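Response regulator (Pseudomonas putida, PDB 3HDV) probably serves as the phosphorylatable receiver domain of a two-component response regulator, taking a phosphoryl group from a partner histidine kinase to switch downstream output. Local coordinates at residues L9-D14 against K51-M56; T58-Q63 against G89-E94; S83-S88 against G103-L108. All coordinates share one frame; numbering follows the deposited sequence.

Contact 1 (L9-D14 against K51-M56)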
ATOM      1  N   LEU B   9      12.455  -8.385  -9.448  1.00 36.00           N
ATOM      2  CA  LEU B   9      11.257  -7.587  -9.691  1.00 32.83           C
ATOM      3  C   LEU B   9       9.965  -8.387  -9.336  1.00 32.71           C
ATOM      4  O   LEU B   9       9.775  -9.507  -9.831  1.00 33.40           O
ATOM      5  CB  LEU B   9      11.238  -7.116 -11.149  1.00 33.16           C
ATOM      6  CG  LEU B   9      10.074  -6.265 -11.661  1.00 32.87           C
ATOM      7  CD1 LEU B   9      10.075  -4.954 -10.833  1.00 27.83           C
ATOM      8  CD2 LEU B   9      10.312  -6.001 -13.152  1.00 31.06           C
ATOM      9  N   VAL B  10       9.083  -7.792  -8.499  1.00 30.69           N
ATOM     10  CA  VAL B  10       7.800  -8.419  -8.077  1.00 29.21           C
ATOM     11  C   VAL B  10       6.672  -7.748  -8.824  1.00 27.51           C
ATOM     12  O   VAL B  10       6.656  -6.550  -8.880  1.00 27.97           O
ATOM     13  CB  VAL B  10       7.587  -8.313  -6.502  1.00 29.01           C
ATOM     14  CG1 VAL B  10       6.244  -8.958  -6.037  1.00 24.81           C
ATOM     15  CG2 VAL B  10       8.751  -9.037  -5.767  1.00 26.77           C
ATOM     16  N   LEU B  11       5.766  -8.515  -9.441  1.00 26.38           N
ATOM     17  CA  LEU B  11       4.560  -7.920 -10.025  1.00 25.40           C
ATOM     18  C   LEU B  11       3.404  -8.048  -9.012  1.00 25.03           C
ATOM     19  O   LEU B  11       3.022  -9.140  -8.625  1.00 24.35           O
ATOM     20  CB  LEU B  11       4.142  -8.688 -11.259  1.00 25.61           C
ATOM     21  CG  LEU B  11       2.819  -8.310 -11.945  1.00 24.82           C
ATOM     22  CD1 LEU B  11       2.889  -6.903 -12.557  1.00 25.29           C
ATOM     23  CD2 LEU B  11       2.541  -9.391 -13.043  1.00 24.70           C
ATOM     24  N   VAL B  12       2.809  -6.939  -8.643  1.00 25.64           N
ATOM     25  CA  VAL B  12       1.666  -6.976  -7.712  1.00 25.65           C
ATOM     26  C   VAL B  12       0.377  -6.767  -8.501  1.00 26.72           C
ATOM     27  O   VAL B  12       0.188  -5.720  -9.107  1.00 27.41           O
ATOM     28  CB  VAL B  12       1.784  -5.846  -6.676  1.00 25.30           C
ATOM     29  CG1 VAL B  12       0.503  -5.810  -5.765  1.00 24.97           C
ATOM     30  CG2 VAL B  12       3.071  -6.046  -5.801  1.00 22.75           C
ATOM     31  N   VAL B  13      -0.529  -7.730  -8.454  1.00 26.67           N
ATOM     32  CA  VAL B  13      -1.747  -7.629  -9.242  1.00 25.86           C
ATOM     33  C   VAL B  13      -2.943  -7.439  -8.292  1.00 26.04           C
ATOM     34  O   VAL B  13      -3.201  -8.290  -7.451  1.00 24.86           O
ATOM     35  CB  VAL B  13      -1.956  -8.926 -10.074  1.00 24.77           C
ATOM     36  CG1 VAL B  13      -3.239  -8.885 -10.934  1.00 22.33           C
ATOM     37  CG2 VAL B  13      -0.665  -9.270 -10.847  1.00 24.50           C
ATOM     38  N   ASP B  14      -3.669  -6.340  -8.480  1.00 27.04           N
ATOM     39  CA  ASP B  14      -4.864  -6.061  -7.690  1.00 28.21           C
ATOM     40  C   ASP B  14      -5.683  -4.994  -8.381  1.00 27.59           C
ATOM     41  O   ASP B  14      -5.128  -3.998  -8.881  1.00 28.75           O
ATOM     42  CB  ASP B  14      -4.403  -5.565  -6.303  1.00 28.36           C
ATOM     43  CG  ASP B  14      -5.535  -5.500  -5.293  1.00 30.96           C
ATOM     44  OD1 ASP B  14      -6.732  -5.642  -5.672  1.00 28.42           O
ATOM     45  OD2 ASP B  14      -5.181  -5.316  -4.121  1.00 30.48           O
ATOM     46  N   LYS B  51      10.534  -9.460 -18.752  1.00 42.73           N
ATOM     47  CA  LYS B  51      11.066 -10.769 -18.381  1.00 41.88           C
ATOM     48  C   LYS B  51      11.738 -10.789 -17.038  1.00 40.08           C
ATOM     49  O   LYS B  51      11.974 -11.858 -16.482  1.00 39.73           O
ATOM     50  CB  LYS B  51      12.088 -11.256 -19.454  1.00 44.01           C
ATOM     51  CG  LYS B  51      11.496 -11.494 -20.847  1.00 46.78           C
ATOM     52  CD  LYS B  51      10.659 -12.776 -20.881  1.00 54.84           C
ATOM     53  CE  LYS B  51       9.169 -12.545 -20.562  1.00 54.64           C
ATOM     54  NZ  LYS B  51       8.312 -12.663 -21.806  1.00 59.08           N
ATOM     55  N   ARG B  52      12.091  -9.611 -16.542  1.00 37.70           N
ATOM     56  CA  ARG B  52      12.701  -9.478 -15.233  1.00 37.30           C
ATOM     57  C   ARG B  52      11.774  -9.878 -14.045  1.00 35.93           C
ATOM     58  O   ARG B  52      12.257 -10.246 -12.952  1.00 35.66           O
ATOM     59  CB  ARG B  52      13.197  -8.054 -15.070  1.00 36.43           C
ATOM     60  CG  ARG B  52      14.297  -7.866 -14.047  1.00 40.60           C
ATOM     61  CD  ARG B  52      14.803  -6.365 -14.018  1.00 40.36           C
ATOM     62  NE  ARG B  52      14.909  -5.955 -12.625  1.00 46.28           N
ATOM     63  CZ  ARG B  52      14.422  -4.845 -12.090  1.00 47.72           C
ATOM     64  NH1 ARG B  52      13.819  -3.914 -12.849  1.00 46.26           N
ATOM     65  NH2 ARG B  52      14.580  -4.656 -10.774  1.00 48.91           N
ATOM     66  N   ILE B  53      10.459  -9.813 -14.239  1.00 33.80           N
ATOM     67  CA  ILE B  53       9.525 -10.245 -13.174  1.00 33.11           C
ATOM     68  C   ILE B  53       9.849 -11.684 -12.738  1.00 34.13           C
ATOM     69  O   ILE B  53       9.771 -12.620 -13.534  1.00 35.94           O
ATOM     70  CB  ILE B  53       8.052 -10.103 -13.606  1.00 32.54           C
ATOM     71  CG1 ILE B  53       7.752  -8.619 -13.918  1.00 29.82           C
ATOM     72  CG2 ILE B  53       7.091 -10.775 -12.557  1.00 28.05           C
ATOM     73  CD1 ILE B  53       6.431  -8.460 -14.675  1.00 28.76           C
ATOM     74  N   GLY B  54      10.234 -11.876 -11.476  1.00 33.97           N
ATOM     75  CA  GLY B  54      10.485 -13.254 -11.001  1.00 33.42           C
ATOM     76  C   GLY B  54       9.446 -13.787 -10.037  1.00 34.17           C
ATOM     77  O   GLY B  54       9.502 -14.974  -9.641  1.00 34.07           O
ATOM     78  N   LEU B  55       8.487 -12.929  -9.660  1.00 32.87           N
ATOM     79  CA  LEU B  55       7.445 -13.348  -8.701  1.00 32.74           C
ATOM     80  C   LEU B  55       6.202 -12.500  -8.910  1.00 30.94           C
ATOM     81  O   LEU B  55       6.300 -11.319  -9.158  1.00 29.27           O
ATOM     82  CB  LEU B  55       7.955 -13.220  -7.224  1.00 32.38           C
ATOM     83  CG  LEU B  55       7.036 -13.388  -5.998  1.00 33.73           C
ATOM     84  CD1 LEU B  55       6.523 -14.810  -5.869  1.00 37.38           C
ATOM     85  CD2 LEU B  55       7.809 -13.085  -4.751  1.00 36.02           C
HETATM   86  N   MSE B  56       5.030 -13.112  -8.776  1.00 30.36           N
HETATM   87  CA  MSE B  56       3.809 -12.324  -8.837  1.00 30.23           C
HETATM   88  C   MSE B  56       2.990 -12.546  -7.554  1.00 27.90           C
HETATM   89  O   MSE B  56       2.808 -13.681  -7.122  1.00 26.82           O
HETATM   90  CB  MSE B  56       2.995 -12.778 -10.029  1.00 27.95           C
HETATM   91  CG  MSE B  56       1.811 -11.916 -10.326  1.00 30.36           C
HETATM   92 SE   MSE B  56       0.729 -12.712 -11.767  1.00 39.95          SE
HETATM   93  CE  MSE B  56      -0.153 -14.183 -10.798  1.00 27.14           C
TER
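L9 and L11 in strand 9-13 run parallel to strand 53-58, their axes coming to 4.7 Å at closest and running 37° apart. This is a central strand pair of the five-stranded parallel sheet in the CheY-like receiver fold. Two backbone bonds join it: G54 N gives to L9 O at 2.9 Å, and L11 N gives to L55 O over the same length. Side chains on both faces then close up. V10 and L55 share one face and touch lightly, while L11 and M56, a selenomethionine, lie side by side on the other, the face covered by helix 40-49. With CG anti to the backbone N (chi1 174°), L11 runs alongside M56 and lays CD2 3.8 Å from its CG; I53 CG2 packs on L11 CB. V13 reaches the same selenomethionine obliquely, its CG2 3.7 Å from M56 CG. At the opposite end L9 sets CD2 against I53 CG1 at 3.7 Å. R52 folds back over L9 and ends in a salt bridge from NH2 to D33, and its guanidinium lies flat above the leucine, with L9 CB 4.0 Å from CZ.

Contact 2 (T58-Q63 against G89-E94)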
ATOM      1  N   THR B  58      -0.848 -11.883  -6.241  1.00 27.19           N
ATOM      2  CA  THR B  58      -2.174 -11.583  -6.736  1.00 26.96           C
ATOM      3  C   THR B  58      -3.318 -11.791  -5.742  1.00 26.52           C
ATOM      4  O   THR B  58      -3.267 -12.673  -4.884  1.00 25.63           O
ATOM      5  CB  THR B  58      -2.484 -12.358  -8.066  1.00 27.57           C
ATOM      6  OG1 THR B  58      -3.688 -11.839  -8.643  1.00 25.85           O
ATOM      7  CG2 THR B  58      -2.691 -13.841  -7.804  1.00 26.51           C
ATOM      8  N   ASP B  59      -4.339 -10.939  -5.850  1.00 28.23           N
ATOM      9  CA  ASP B  59      -5.667 -11.200  -5.214  1.00 28.87           C
ATOM     10  C   ASP B  59      -6.407 -12.208  -6.110  1.00 30.57           C
ATOM     11  O   ASP B  59      -6.028 -12.421  -7.291  1.00 30.93           O
ATOM     12  CB  ASP B  59      -6.458  -9.879  -5.032  1.00 28.98           C
ATOM     13  CG  ASP B  59      -7.560  -9.967  -3.939  1.00 30.19           C
ATOM     14  OD1 ASP B  59      -8.015 -11.077  -3.544  1.00 28.95           O
ATOM     15  OD2 ASP B  59      -8.008  -8.915  -3.493  1.00 31.20           O
ATOM     16  N   LEU B  60      -7.420 -12.866  -5.548  1.00 30.79           N
ATOM     17  CA  LEU B  60      -8.302 -13.757  -6.260  1.00 31.64           C
ATOM     18  C   LEU B  60      -9.552 -12.992  -6.709  1.00 32.62           C
ATOM     19  O   LEU B  60     -10.098 -13.241  -7.764  1.00 32.26           O
ATOM     20  CB  LEU B  60      -8.693 -14.911  -5.333  1.00 31.41           C
ATOM     21  CG  LEU B  60      -7.561 -15.928  -5.060  1.00 30.87           C
ATOM     22  CD1 LEU B  60      -8.200 -17.057  -4.277  1.00 32.70           C
ATOM     23  CD2 LEU B  60      -6.849 -16.476  -6.348  1.00 30.35           C
ATOM     24  N   ARG B  61      -9.959 -12.043  -5.880  1.00 33.60           N
ATOM     25  CA  ARG B  61     -11.169 -11.258  -6.034  1.00 35.44           C
ATOM     26  C   ARG B  61     -10.913 -10.022  -6.938  1.00 35.14           C
ATOM     27  O   ARG B  61     -10.524  -8.952  -6.475  1.00 35.83           O
ATOM     28  CB  ARG B  61     -11.539 -10.857  -4.612  1.00 36.23           C
ATOM     29  CG  ARG B  61     -12.966 -11.079  -4.179  1.00 40.69           C
ATOM     30  CD  ARG B  61     -13.546 -12.498  -4.142  1.00 38.76           C
ATOM     31  NE  ARG B  61     -13.477 -13.286  -5.380  1.00 32.59           N
ATOM     32  CZ  ARG B  61     -12.997 -14.520  -5.391  1.00 30.49           C
ATOM     33  NH1 ARG B  61     -12.549 -15.066  -4.244  1.00 24.82           N
ATOM     34  NH2 ARG B  61     -12.947 -15.200  -6.505  1.00 28.48           N
HETATM   35  N   MSE B  62     -11.085 -10.183  -8.231  1.00 36.32           N
HETATM   36  CA  MSE B  62     -10.814  -9.092  -9.158  1.00 38.94           C
HETATM   37  C   MSE B  62     -11.810  -9.104 -10.280  1.00 38.07           C
HETATM   38  O   MSE B  62     -12.287 -10.158 -10.656  1.00 36.68           O
HETATM   39  CB  MSE B  62      -9.402  -9.178  -9.733  1.00 37.28           C
HETATM   40  CG  MSE B  62      -8.291  -9.101  -8.654  1.00 38.55           C
HETATM   41 SE   MSE B  62      -6.480  -9.050  -9.512  1.00 47.68          SE
HETATM   42  CE  MSE B  62      -6.570 -10.750 -10.532  1.00 27.98           C
ATOM     43  N   GLN B  63     -12.110  -7.902 -10.780  1.00 39.44           N
ATOM     44  CA  GLN B  63     -13.001  -7.705 -11.920  1.00 42.00           C
ATOM     45  C   GLN B  63     -12.216  -6.987 -13.003  1.00 41.54           C
ATOM     46  O   GLN B  63     -11.519  -6.033 -12.689  1.00 42.05           O
ATOM     47  CB  GLN B  63     -14.217  -6.838 -11.533  1.00 41.40           C
ATOM     48  CG  GLN B  63     -15.125  -7.406 -10.419  1.00 46.43           C
ATOM     49  CD  GLN B  63     -15.929  -8.667 -10.810  1.00 53.05           C
ATOM     50  OE1 GLN B  63     -15.665  -9.303 -11.838  1.00 56.33           O
ATOM     51  NE2 GLN B  63     -16.928  -9.022  -9.981  1.00 53.03           N
ATOM     52  N   GLY B  89      -8.746 -11.666  -0.669  1.00 32.42           N
ATOM     53  CA  GLY B  89      -9.986 -11.296   0.011  1.00 35.66           C
ATOM     54  C   GLY B  89     -10.895 -12.506   0.215  1.00 36.61           C
ATOM     55  O   GLY B  89     -10.427 -13.639   0.193  1.00 37.36           O
ATOM     56  N   ASP B  90     -12.195 -12.282   0.385  1.00 37.39           N
ATOM     57  CA  ASP B  90     -13.169 -13.380   0.598  1.00 38.39           C
ATOM     58  C   ASP B  90     -13.003 -14.538  -0.393  1.00 37.54           C
ATOM     59  O   ASP B  90     -12.981 -14.336  -1.629  1.00 37.70           O
ATOM     60  CB  ASP B  90     -14.620 -12.862   0.482  1.00 40.12           C
ATOM     61  CG  ASP B  90     -14.977 -11.802   1.556  1.00 44.48           C
ATOM     62  OD1 ASP B  90     -14.241 -11.633   2.588  1.00 49.30           O
ATOM     63  OD2 ASP B  90     -16.005 -11.109   1.337  1.00 51.55           O
ATOM     64  N   THR B  91     -12.872 -15.742   0.140  1.00 35.07           N
ATOM     65  CA  THR B  91     -12.660 -16.916  -0.703  1.00 34.45           C
ATOM     66  C   THR B  91     -13.314 -18.076   0.073  1.00 34.77           C
ATOM     67  O   THR B  91     -14.118 -17.818   0.971  1.00 36.25           O
ATOM     68  CB  THR B  91     -11.131 -17.147  -1.032  1.00 33.22           C
ATOM     69  OG1 THR B  91     -10.950 -18.399  -1.726  1.00 32.26           O
ATOM     70  CG2 THR B  91     -10.249 -17.173   0.241  1.00 33.89           C
ATOM     71  N   ASP B  92     -12.987 -19.319  -0.232  1.00 33.34           N
ATOM     72  CA  ASP B  92     -13.616 -20.436   0.472  1.00 33.74           C
ATOM     73  C   ASP B  92     -12.731 -21.616   0.202  1.00 32.64           C
ATOM     74  O   ASP B  92     -11.773 -21.499  -0.566  1.00 31.63           O
ATOM     75  CB  ASP B  92     -15.021 -20.711  -0.057  1.00 33.81           C
ATOM     76  CG  ASP B  92     -15.055 -20.812  -1.598  1.00 36.26           C
ATOM     77  OD1 ASP B  92     -14.424 -21.699  -2.156  1.00 36.76           O
ATOM     78  OD2 ASP B  92     -15.716 -19.987  -2.263  1.00 43.53           O
ATOM     79  N   VAL B  93     -13.041 -22.729   0.858  1.00 31.34           N
ATOM     80  CA  VAL B  93     -12.203 -23.884   0.838  1.00 31.19           C
ATOM     81  C   VAL B  93     -12.049 -24.453  -0.548  1.00 31.68           C
ATOM     82  O   VAL B  93     -10.947 -24.762  -0.940  1.00 31.21           O
ATOM     83  CB  VAL B  93     -12.660 -24.957   1.863  1.00 31.49           C
ATOM     84  CG1 VAL B  93     -11.921 -26.279   1.630  1.00 31.56           C
ATOM     85  CG2 VAL B  93     -12.433 -24.424   3.284  1.00 30.40           C
ATOM     86  N   GLU B  94     -13.138 -24.584  -1.311  1.00 33.12           N
ATOM     87  CA  GLU B  94     -13.029 -25.186  -2.664  1.00 34.27           C
ATOM     88  C   GLU B  94     -12.103 -24.392  -3.558  1.00 31.51           C
ATOM     89  O   GLU B  94     -11.263 -24.958  -4.255  1.00 31.31           O
ATOM     90  CB  GLU B  94     -14.431 -25.373  -3.304  1.00 35.26           C
ATOM     91  CG  GLU B  94     -15.177 -26.499  -2.539  1.00 38.85           C
ATOM     92  CD  GLU B  94     -16.458 -27.031  -3.194  1.00 41.00           C
ATOM     93  OE1 GLU B  94     -17.106 -26.274  -3.984  1.00 45.81           O
ATOM     94  OE2 GLU B  94     -16.810 -28.236  -2.856  1.00 48.06           O
TER
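D59 and R61 reach from the loop after strand 53-58 toward the backbone of G89 and D90, at the C-terminal edge of the receiver domain's parallel sheet. D59 is the predicted phosphorylation site, here unmodified. With CG anti to the backbone N (chi1 -158°), its carboxylate is carried to the G89 amide, which meets OD1 on the syn side at 3.0 Å, 32° out of the carboxylate plane. R61 N, two residues on, closes an Asx turn on the same oxygen from above the carboxylate plane; L60 N adds a bent bond to it from the anti side at 2.8 Å. Three N-H groups thus grip OD1 and fix the carboxylate's rotation. With an alanine here the N-H groups of L60, R61 and G89 would probably lose their shared acceptor, and the turn its tie to G89.

R61 bends at chi2 and chi3, which curls its chain round the D90 oxygen and brings the guanidinium back edge-on. NH1 also makes a salt bridge to E95, whose OE1 binds the T91 hydroxyl as well, so one glutamate of helix 93-101 anchors both sides of the contact. L60 crosses T91 obliquely, CD1 standing 4.0 Å from T91 OG1. The D90 oxygen takes its bond in the carbonyl plane and near the guanidinium plane, 2.7 Å from R61 NH1.

Contact 3 (S83-S88 against G103-L108)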
ATOM      1  N   SER B  83       6.736 -18.184 -10.101  1.00 34.00           N
ATOM      2  CA  SER B  83       6.405 -18.164  -8.682  1.00 34.12           C
ATOM      3  C   SER B  83       5.225 -17.227  -8.387  1.00 32.25           C
ATOM      4  O   SER B  83       5.268 -16.058  -8.733  1.00 31.28           O
ATOM      5  CB  SER B  83       7.607 -17.634  -7.938  1.00 34.08           C
ATOM      6  OG  SER B  83       8.555 -18.657  -7.914  1.00 39.96           O
ATOM      7  N   ILE B  84       4.208 -17.749  -7.715  1.00 30.36           N
ATOM      8  CA  ILE B  84       3.009 -16.971  -7.431  1.00 29.46           C
ATOM      9  C   ILE B  84       2.653 -17.144  -5.963  1.00 28.53           C
ATOM     10  O   ILE B  84       2.614 -18.267  -5.445  1.00 27.77           O
ATOM     11  CB  ILE B  84       1.847 -17.421  -8.331  1.00 29.07           C
ATOM     12  CG1 ILE B  84       2.211 -17.177  -9.800  1.00 29.66           C
ATOM     13  CG2 ILE B  84       0.507 -16.703  -7.996  1.00 27.42           C
ATOM     14  CD1 ILE B  84       1.149 -17.764 -10.718  1.00 28.97           C
ATOM     15  N   ILE B  85       2.419 -16.009  -5.310  1.00 28.25           N
ATOM     16  CA  ILE B  85       1.912 -15.954  -3.938  1.00 25.80           C
ATOM     17  C   ILE B  85       0.494 -15.294  -4.055  1.00 26.00           C
ATOM     18  O   ILE B  85       0.330 -14.225  -4.642  1.00 24.71           O
ATOM     19  CB  ILE B  85       2.803 -15.107  -3.013  1.00 26.00           C
ATOM     20  CG1 ILE B  85       4.180 -15.744  -2.815  1.00 24.80           C
ATOM     21  CG2 ILE B  85       2.060 -14.861  -1.613  1.00 25.03           C
ATOM     22  CD1 ILE B  85       5.171 -14.812  -2.179  1.00 28.08           C
ATOM     23  N   VAL B  86      -0.511 -15.982  -3.534  1.00 25.72           N
ATOM     24  CA  VAL B  86      -1.896 -15.470  -3.495  1.00 24.43           C
ATOM     25  C   VAL B  86      -2.083 -14.740  -2.164  1.00 24.89           C
ATOM     26  O   VAL B  86      -1.750 -15.289  -1.094  1.00 24.41           O
ATOM     27  CB  VAL B  86      -2.884 -16.607  -3.681  1.00 24.95           C
ATOM     28  CG1 VAL B  86      -4.359 -16.162  -3.340  1.00 23.67           C
ATOM     29  CG2 VAL B  86      -2.782 -17.118  -5.203  1.00 24.45           C
ATOM     30  N   VAL B  87      -2.542 -13.499  -2.253  1.00 25.09           N
ATOM     31  CA  VAL B  87      -3.043 -12.746  -1.084  1.00 26.45           C
ATOM     32  C   VAL B  87      -4.513 -12.401  -1.303  1.00 27.70           C
ATOM     33  O   VAL B  87      -4.829 -11.451  -2.020  1.00 27.21           O
ATOM     34  CB  VAL B  87      -2.144 -11.541  -0.744  1.00 27.15           C
ATOM     35  CG1 VAL B  87      -2.655 -10.828   0.540  1.00 28.49           C
ATOM     36  CG2 VAL B  87      -0.647 -12.045  -0.490  1.00 23.53           C
ATOM     37  N   SER B  88      -5.417 -13.144  -0.644  1.00 27.49           N
ATOM     38  CA  SER B  88      -6.832 -13.102  -1.017  1.00 29.99           C
ATOM     39  C   SER B  88      -7.811 -12.416  -0.069  1.00 31.40           C
ATOM     40  O   SER B  88      -7.742 -12.601   1.175  1.00 29.83           O
ATOM     41  CB  SER B  88      -7.305 -14.534  -1.187  1.00 30.84           C
ATOM     42  OG  SER B  88      -8.599 -14.548  -1.716  1.00 34.62           O
ATOM     43  N   GLY B 103      -0.388 -24.919  -7.810  1.00 39.17           N
ATOM     44  CA  GLY B 103       1.036 -24.865  -7.487  1.00 37.20           C
ATOM     45  C   GLY B 103       1.543 -23.537  -6.940  1.00 37.55           C
ATOM     46  O   GLY B 103       2.762 -23.254  -7.014  1.00 39.36           O
ATOM     47  N   VAL B 104       0.683 -22.715  -6.341  1.00 35.07           N
ATOM     48  CA  VAL B 104       1.152 -21.422  -5.846  1.00 32.77           C
ATOM     49  C   VAL B 104       2.214 -21.608  -4.751  1.00 32.57           C
ATOM     50  O   VAL B 104       2.254 -22.630  -4.110  1.00 34.28           O
ATOM     51  CB  VAL B 104      -0.021 -20.493  -5.437  1.00 32.41           C
ATOM     52  CG1 VAL B 104      -0.951 -20.278  -6.613  1.00 29.78           C
ATOM     53  CG2 VAL B 104      -0.801 -21.051  -4.200  1.00 31.59           C
ATOM     54  N   VAL B 105       3.084 -20.635  -4.549  1.00 32.15           N
ATOM     55  CA  VAL B 105       4.069 -20.662  -3.426  1.00 31.38           C
ATOM     56  C   VAL B 105       3.342 -20.683  -2.065  1.00 31.68           C
ATOM     57  O   VAL B 105       3.699 -21.460  -1.166  1.00 31.89           O
ATOM     58  CB  VAL B 105       4.969 -19.420  -3.506  1.00 30.95           C
ATOM     59  CG1 VAL B 105       5.870 -19.208  -2.217  1.00 29.96           C
ATOM     60  CG2 VAL B 105       5.828 -19.510  -4.798  1.00 32.89           C
ATOM     61  N   ASP B 106       2.358 -19.793  -1.887  1.00 30.21           N
ATOM     62  CA  ASP B 106       1.525 -19.867  -0.687  1.00 29.67           C
ATOM     63  C   ASP B 106       0.239 -19.125  -0.961  1.00 28.36           C
ATOM     64  O   ASP B 106       0.131 -18.451  -2.003  1.00 26.40           O
ATOM     65  CB  ASP B 106       2.229 -19.219   0.518  1.00 29.89           C
ATOM     66  CG  ASP B 106       1.819 -19.848   1.858  1.00 32.71           C
ATOM     67  OD1 ASP B 106       0.735 -20.503   2.012  1.00 30.51           O
ATOM     68  OD2 ASP B 106       2.630 -19.706   2.782  1.00 35.25           O
ATOM     69  N   PHE B 107      -0.709 -19.218  -0.006  1.00 27.98           N
ATOM     70  CA  PHE B 107      -2.052 -18.669  -0.160  1.00 28.19           C
ATOM     71  C   PHE B 107      -2.281 -17.997   1.183  1.00 29.24           C
ATOM     72  O   PHE B 107      -2.483 -18.678   2.181  1.00 29.30           O
ATOM     73  CB  PHE B 107      -3.026 -19.831  -0.421  1.00 27.71           C
ATOM     74  CG  PHE B 107      -4.458 -19.435  -0.736  1.00 29.06           C
ATOM     75  CD1 PHE B 107      -5.022 -19.783  -1.957  1.00 28.19           C
ATOM     76  CD2 PHE B 107      -5.271 -18.795   0.213  1.00 30.80           C
ATOM     77  CE1 PHE B 107      -6.364 -19.457  -2.282  1.00 28.32           C
ATOM     78  CE2 PHE B 107      -6.627 -18.448  -0.094  1.00 29.69           C
ATOM     79  CZ  PHE B 107      -7.169 -18.787  -1.337  1.00 31.67           C
ATOM     80  N   LEU B 108      -2.257 -16.671   1.210  1.00 28.90           N
ATOM     81  CA  LEU B 108      -2.446 -15.915   2.432  1.00 30.51           C
ATOM     82  C   LEU B 108      -3.787 -15.214   2.433  1.00 30.07           C
ATOM     83  O   LEU B 108      -4.229 -14.733   1.400  1.00 31.24           O
ATOM     84  CB  LEU B 108      -1.355 -14.847   2.547  1.00 30.38           C
ATOM     85  CG  LEU B 108       0.002 -15.192   3.156  1.00 34.24           C
ATOM     86  CD1 LEU B 108       0.517 -16.494   2.719  1.00 36.49           C
ATOM     87  CD2 LEU B 108       1.067 -14.064   2.970  1.00 31.97           C
TER
HETATM   88  O   HOH W   1       4.236 -20.764  -7.864  1.00 36.03           O
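V86 and F107 make the apolar centre, lying side by side on one face of two parallel strands. CG1 of V86 stands over the phenyl face, 4.0 Å from the ring centroid and 15° off its normal, a CH-pi contact offset toward the rim. The valine's other methyl, CG2, anti to the carbonyl carbon and beside the backbone N, faces V104 and meets its CG1 at 3.9 Å. On the other face V87 packs lightly on L108, and I85 sets CG1 3.8 Å from V105 CB.

V86 bonds through both its N and its O: its N gives to D106 O at 3.0 Å, and its O takes a nearly straight bond, 177° at the hydrogen, from L108 N. S88 N continues to L108 O, and V105 N binds I84 O at 2.6 Å. At the polar start of the pair, one water links I84 N to G103 O. D106 OD1 takes the F107 amide and also H101 of the second subunit.

In this right-handed beta-alpha-beta unit helix 93-101 covers V86 and F107, next to helix 67-75 over I84 and V104; helix 114-124 covers I85 and L108, and strand 53-58 flanks 83-88.

How the contacts relate
From the N terminus, strand 9-13 leads through helix 17-29, strand 33-37 and helix 40-49 before contact 1 closes that loop by pairing it with strand 53-58. Contact 1 is complete before the others open. That third strand runs out into the loop at 58-63, which contact 2 joins to 89-94. Contact 3 starts within that span, at 83-88, and ends beyond it, at 103-108, so contacts 2 and 3 cross. Strand 53-58 binds contact 1 to contact 3 through M56, whose N and O pair with S83 O and I85 N. T58 likewise pairs with I85 and V87, tying the loop of contact 2 to the sheet at the C-terminal ends of its strands.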